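Long-range contacts in NAD nucleotidase (Haemophilus influenzae, PDB 3ZTV), which hydrolyses NAD to adenosine and nicotinamide riboside, through pyrophosphatase and 5'-nucleotidase activities, as a zinc-binding periplasmic enzyme: residues 17-22 against 223-228; 63-67 against 94-98. All coordinates share one frame; numbering follows the deposited sequence.

Interaction 1. Residues 17-22 against 223-228; sequences HINDHH and VTGDSH. With ZN (zinc ion), chain C; ZN (zinc ion), chain B.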
loop_
_atom_site.group_PDB
_atom_site.type_symbol
_atom_site.label_atom_id
_atom_site.label_comp_id
_atom_site.label_asym_id
_atom_site.label_seq_id
_atom_site.Cartn_x
_atom_site.Cartn_y
_atom_site.Cartn_z
ATOM N N HIS A 17 13.229 -2.569 -27.353
ATOM C CA HIS A 17 12.804 -1.540 -26.415
ATOM C C HIS A 17 13.809 -0.404 -26.231
ATOM O O HIS A 17 15.026 -0.580 -26.369
ATOM C CB HIS A 17 12.469 -2.185 -25.065
ATOM C CG HIS A 17 13.661 -2.725 -24.345
ATOM N ND1 HIS A 17 14.246 -3.938 -24.640
ATOM C CD2 HIS A 17 14.364 -2.210 -23.316
ATOM C CE1 HIS A 17 15.273 -4.134 -23.831
ATOM N NE2 HIS A 17 15.362 -3.098 -23.014
ATOM N N ILE A 18 13.266 0.780 -25.952
ATOM C CA ILE A 18 14.052 1.928 -25.486
ATOM C C ILE A 18 13.385 2.538 -24.249
ATOM O O ILE A 18 12.232 2.194 -23.909
ATOM C CB ILE A 18 14.237 3.043 -26.566
ATOM C CG1 ILE A 18 12.962 3.866 -26.805
ATOM C CG2 ILE A 18 14.735 2.460 -27.872
ATOM C CD1 ILE A 18 13.225 5.167 -27.593
ATOM N N ASN A 19 14.070 3.474 -23.592
ATOM C CA ASN A 19 13.500 4.153 -22.429
ATOM C C ASN A 19 14.234 5.461 -22.207
ATOM O O ASN A 19 15.400 5.603 -22.585
ATOM C CB ASN A 19 13.635 3.293 -21.168
ATOM C CG ASN A 19 15.085 2.980 -20.840
ATOM O OD1 ASN A 19 15.727 3.657 -20.018
ATOM N ND2 ASN A 19 15.617 1.958 -21.485
ATOM N N ASP A 20 13.545 6.431 -21.608
ATOM C CA ASP A 20 14.202 7.635 -21.099
ATOM C C ASP A 20 14.957 8.401 -22.188
ATOM O O ASP A 20 16.091 8.865 -21.996
ATOM C CB ASP A 20 15.135 7.291 -19.935
ATOM C CG ASP A 20 14.377 6.799 -18.715
ATOM O OD1 ASP A 20 13.915 7.636 -17.898
ATOM O OD2 ASP A 20 14.222 5.569 -18.567
ATOM N N HIS A 21 14.338 8.535 -23.348
ATOM C CA HIS A 21 14.997 9.327 -24.386
ATOM C C HIS A 21 15.050 10.832 -24.076
ATOM O O HIS A 21 15.936 11.523 -24.582
ATOM C CB HIS A 21 14.515 8.991 -25.822
ATOM C CG HIS A 21 13.312 9.747 -26.300
ATOM N ND1 HIS A 21 12.028 9.245 -26.209
ATOM C CD2 HIS A 21 13.210 10.924 -26.969
ATOM C CE1 HIS A 21 11.186 10.102 -26.759
ATOM N NE2 HIS A 21 11.879 11.123 -27.236
ATOM N N HIS A 22 14.152 11.310 -23.220
ATOM C CA HIS A 22 14.246 12.679 -22.681
ATOM C C HIS A 22 14.452 13.743 -23.771
ATOM O O HIS A 22 15.293 14.637 -23.638
ATOM C CB HIS A 22 15.359 12.755 -21.639
ATOM C CG HIS A 22 14.975 12.200 -20.298
ATOM N ND1 HIS A 22 14.185 12.884 -19.399
ATOM C CD2 HIS A 22 15.314 11.038 -19.685
ATOM C CE1 HIS A 22 14.024 12.156 -18.306
ATOM N NE2 HIS A 22 14.718 11.036 -18.446
ATOM N N VAL A 223 10.380 -4.801 -18.425
ATOM C CA VAL A 223 11.081 -3.873 -19.303
ATOM C C VAL A 223 11.099 -2.535 -18.579
ATOM O O VAL A 223 10.036 -1.989 -18.256
ATOM C CB VAL A 223 10.342 -3.754 -20.661
ATOM C CG1 VAL A 223 11.079 -2.803 -21.618
ATOM C CG2 VAL A 223 10.150 -5.144 -21.294
ATOM N N THR A 224 12.301 -2.034 -18.304
ATOM C CA THR A 224 12.520 -0.991 -17.301
ATOM C C THR A 224 12.827 0.402 -17.856
ATOM O O THR A 224 13.535 0.549 -18.868
ATOM C CB THR A 224 13.683 -1.418 -16.382
ATOM O OG1 THR A 224 13.324 -2.629 -15.703
ATOM C CG2 THR A 224 14.041 -0.370 -15.358
ATOM N N GLY A 225 12.307 1.405 -17.152
ATOM C CA GLY A 225 12.770 2.774 -17.279
ATOM C C GLY A 225 12.956 3.432 -15.929
ATOM O O GLY A 225 12.602 2.860 -14.893
ATOM N N ASP A 226 13.522 4.636 -15.976
ATOM C CA ASP A 226 13.729 5.579 -14.858
ATOM C C ASP A 226 15.135 5.672 -14.304
ATOM O O ASP A 226 15.566 6.765 -13.926
ATOM C CB ASP A 226 12.726 5.444 -13.699
ATOM C CG ASP A 226 12.795 6.634 -12.732
ATOM O OD1 ASP A 226 12.504 7.777 -13.136
ATOM O OD2 ASP A 226 13.152 6.447 -11.545
ATOM N N SER A 227 15.826 4.539 -14.212
ATOM C CA SER A 227 17.165 4.509 -13.627
ATOM C C SER A 227 18.294 4.870 -14.604
ATOM O O SER A 227 19.391 5.218 -14.167
ATOM C CB SER A 227 17.434 3.146 -12.960
ATOM O OG SER A 227 16.813 2.052 -13.648
ATOM N N HIS A 228 18.025 4.811 -15.911
ATOM C CA HIS A 228 19.013 5.196 -16.930
ATOM C C HIS A 228 20.248 4.255 -16.936
ATOM O O HIS A 228 21.327 4.628 -17.421
ATOM C CB HIS A 228 19.506 6.639 -16.710
ATOM C CG HIS A 228 18.516 7.740 -17.011
ATOM N ND1 HIS A 228 17.142 7.622 -16.950
ATOM C CD2 HIS A 228 18.760 9.030 -17.337
ATOM C CE1 HIS A 228 16.595 8.794 -17.245
ATOM N NE2 HIS A 228 17.557 9.659 -17.492
HETATM ZN ZN ZN C . 14.494 9.393 -17.138
HETATM ZN ZN ZN B . 12.135 8.692 -15.046
HETATM O O HOH W 1 14.081 9.175 -15.127
#
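Residues 17-22 and 223-228 leave the C-terminal ends of two strands, 11-18 and 221-224, which belong to different sheets. The backbones converge along the way: the CA atoms of His17 and Val223 are 7.7 Å apart, those of Asn19 and Gly225 only 5.4 Å. This is the active-site end of the calcineurin-like metallophosphoesterase fold, where loops from its two facing sheets together hold a pair of metals. Further back, between the sheets, CG1 of Val223 packs on CB of His17 at 3.8 Å.

Asp20 is the main link. Its CG lies anti to the carbonyl carbon (chi1 -66°), which carries the carboxylate across to the other loop. OD1 binds the zinc of chain C at 2.0 Å. OD2 accepts a nearly straight bond from the backbone N of Asp226, 2.8 Å long with 173° at the hydrogen. The donor comes from the syn side, 17° out of the carboxylate plane. The carboxylate is thus fixed at both oxygens, and its rotation is set.

His22 adds NE2 to the same zinc, while its ND1 is hydrogen-bonded to the backbone O of Thr73. The His228 and His22 rings meet at their edges, and His228 also nears this zinc, but its orientation in the model is doubtful. Across the site, Asp226 OD1 binds the zinc of chain B at 2.1 Å, and its OD2 forms a salt bridge with Lys163. Asp70 bridges the two metals and Asn102 also binds the second; His203 is probably a further ligand. Water 1 is the other bridge, 2.1 Å from the chain C zinc and 2.0 Å from the chain B zinc, and it donates a hydrogen bond to the backbone O of Asp226.

Interaction 2. Residues 63-67 against 94-98; sequences PLVLH and NFHYF
Strands 63-67 and 97-99 are parallel neighbours in the large mixed sheet of the phosphoesterase domain, and residues 63-67 meet 94-98 as backbone partners and through side chains on both faces. Val65 O is gripped twice: by His96 N at 2.8 Å, bent to 142° at the hydrogen, and weakly by Tyr97 N. His67 N then bonds to Tyr97 O at 3.0 Å, in the carbonyl plane.

On one face Leu66 and Tyr97 run alongside each other in the same direction. CD2 of Leu66 touches CD2 of Tyr97 at 3.8 Å, and CD1 of Leu64 reaches CE2 of Tyr97 at 3.9 Å, both at the ring edge. Ile155 of the second sheet packs on Leu66 and Tyr97, and Tyr97 OH is hydrogen-bonded to Asp144.

The other face holds an aromatic cluster. With CG anti to the backbone N (chi1 170°), Phe98 runs alongside His67 and turns its edge to the face of that ring, planes at 80°, with its CD1 3.5 Å from His67 ND1. His67 in turn points its edge at the face of Phe95, whose CD2 lies 3.7 Å from Val65 CG1. The backbone N of Gly69 donates to His67 ND1, and NE2 is hydrogen-bonded to His21, so the ring is held at both nitrogens. Helices 76-79 and 84-93 connect the two strands, so the contact closes a beta-alpha-beta crossover of the metallophosphoesterase fold.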
loop_
_atom_site.group_PDB
_atom_site.type_symbol
_atom_site.label_atom_id
_atom_site.label_comp_id
_atom_site.label_asym_id
_atom_site.label_seq_id
_atom_site.Cartn_x
_atom_site.Cartn_y
_atom_site.Cartn_z
ATOM N N PRO A 63 7.788 -9.446 -33.322
ATOM C CA PRO A 63 8.391 -8.320 -32.603
ATOM C C PRO A 63 7.376 -7.583 -31.726
ATOM O O PRO A 63 6.205 -7.437 -32.084
ATOM C CB PRO A 63 8.894 -7.409 -33.735
ATOM C CG PRO A 63 8.009 -7.718 -34.893
ATOM C CD PRO A 63 7.649 -9.181 -34.768
ATOM N N LEU A 64 7.855 -7.126 -30.573
ATOM C CA LEU A 64 7.071 -6.306 -29.650
ATOM C C LEU A 64 7.923 -5.082 -29.329
ATOM O O LEU A 64 8.977 -5.210 -28.694
ATOM C CB LEU A 64 6.768 -7.106 -28.385
ATOM C CG LEU A 64 6.044 -6.382 -27.250
ATOM C CD1 LEU A 64 4.649 -5.955 -27.704
ATOM C CD2 LEU A 64 5.962 -7.250 -26.005
ATOM N N VAL A 65 7.474 -3.908 -29.770
ATOM C CA VAL A 65 8.303 -2.711 -29.764
ATOM C C VAL A 65 7.811 -1.756 -28.685
ATOM O O VAL A 65 6.669 -1.305 -28.730
ATOM C CB VAL A 65 8.308 -2.056 -31.158
ATOM C CG1 VAL A 65 9.233 -0.855 -31.187
ATOM C CG2 VAL A 65 8.734 -3.079 -32.213
ATOM N N LEU A 66 8.674 -1.465 -27.707
ATOM C CA LEU A 66 8.244 -0.820 -26.459
ATOM C C LEU A 66 9.065 0.406 -26.079
ATOM O O LEU A 66 10.279 0.470 -26.327
ATOM C CB LEU A 66 8.334 -1.817 -25.302
ATOM C CG LEU A 66 7.639 -3.166 -25.492
ATOM C CD1 LEU A 66 8.012 -4.101 -24.344
ATOM C CD2 LEU A 66 6.130 -3.017 -25.614
ATOM N N HIS A 67 8.389 1.362 -25.441
ATOM C CA HIS A 67 9.037 2.549 -24.881
ATOM C C HIS A 67 8.684 2.639 -23.390
ATOM O O HIS A 67 7.507 2.757 -23.032
ATOM C CB HIS A 67 8.570 3.801 -25.617
ATOM C CG HIS A 67 9.358 5.031 -25.285
ATOM N ND1 HIS A 67 9.572 5.474 -23.992
ATOM C CD2 HIS A 67 9.981 5.917 -26.096
ATOM C CE1 HIS A 67 10.309 6.574 -24.029
ATOM N NE2 HIS A 67 10.558 6.871 -25.293
ATOM N N ASN A 94 6.642 3.594 -34.837
ATOM C CA ASN A 94 5.589 2.582 -34.745
ATOM C C ASN A 94 5.756 1.635 -33.555
ATOM O O ASN A 94 5.636 0.412 -33.680
ATOM C CB ASN A 94 5.480 1.799 -36.057
ATOM C CG ASN A 94 4.985 2.659 -37.199
ATOM O OD1 ASN A 94 5.728 2.960 -38.135
ATOM N ND2 ASN A 94 3.729 3.072 -37.121
ATOM N N PHE A 95 6.038 2.214 -32.393
ATOM C CA PHE A 95 6.018 1.459 -31.143
ATOM C C PHE A 95 4.650 0.813 -30.918
ATOM O O PHE A 95 3.620 1.397 -31.266
ATOM C CB PHE A 95 6.316 2.401 -29.978
ATOM C CG PHE A 95 7.729 2.900 -29.954
ATOM C CD1 PHE A 95 8.113 4.026 -30.674
ATOM C CD2 PHE A 95 8.675 2.240 -29.208
ATOM C CE1 PHE A 95 9.428 4.469 -30.648
ATOM C CE2 PHE A 95 9.989 2.681 -29.181
ATOM C CZ PHE A 95 10.360 3.794 -29.901
ATOM N N HIS A 96 4.629 -0.370 -30.321
ATOM C CA HIS A 96 3.361 -0.979 -29.926
ATOM C C HIS A 96 2.780 -0.370 -28.649
ATOM O O HIS A 96 1.561 -0.228 -28.520
ATOM C CB HIS A 96 3.518 -2.484 -29.718
ATOM C CG HIS A 96 3.880 -3.236 -30.957
ATOM N ND1 HIS A 96 3.027 -3.394 -32.028
ATOM C CD2 HIS A 96 5.016 -3.893 -31.282
ATOM C CE1 HIS A 96 3.632 -4.107 -32.965
ATOM N NE2 HIS A 96 4.834 -4.434 -32.530
ATOM N N TYR A 97 3.652 -0.052 -27.688
ATOM C CA TYR A 97 3.217 0.497 -26.397
ATOM C C TYR A 97 4.228 1.454 -25.803
ATOM O O TYR A 97 5.437 1.278 -25.978
ATOM C CB TYR A 97 2.951 -0.615 -25.368
ATOM C CG TYR A 97 1.971 -1.673 -25.841
ATOM C CD1 TYR A 97 0.600 -1.455 -25.784
ATOM C CD2 TYR A 97 2.415 -2.895 -26.342
ATOM C CE1 TYR A 97 -0.295 -2.411 -26.229
ATOM C CE2 TYR A 97 1.522 -3.856 -26.785
ATOM C CZ TYR A 97 0.176 -3.614 -26.720
ATOM O OH TYR A 97 -0.694 -4.582 -27.161
ATOM N N PHE A 98 3.707 2.451 -25.090
ATOM C CA PHE A 98 4.473 3.442 -24.340
ATOM C C PHE A 98 3.885 3.449 -22.936
ATOM O O PHE A 98 2.655 3.409 -22.783
ATOM C CB PHE A 98 4.248 4.807 -24.997
ATOM C CG PHE A 98 4.766 6.004 -24.218
ATOM C CD1 PHE A 98 6.111 6.166 -23.931
ATOM C CD2 PHE A 98 3.885 7.013 -23.844
ATOM C CE1 PHE A 98 6.562 7.289 -23.242
ATOM C CE2 PHE A 98 4.333 8.130 -23.174
ATOM C CZ PHE A 98 5.667 8.280 -22.881
#

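Both contacts reach the same sheet, in which strands 11-18 and 63-67 are neighbours; residues 223-228 come from the other sheet. The centres of the contacts lie about 13 Å apart. The backbone joins them through Ile18 N and Leu66 O, 3.0 Å apart in a probable hydrogen bond. His21 ND1 and His67 NE2 are 2.9 Å apart and hydrogen-bonded. This bond ties the loop that carries Asp20 and His22 to the aromatic cluster of interaction 2. Interaction 1 binds the zinc ions directly. Interaction 2 stands behind them: between nearest atoms, the His67 side chain is about 6 Å from that of Asp20 and about 9 Å from a zinc ion.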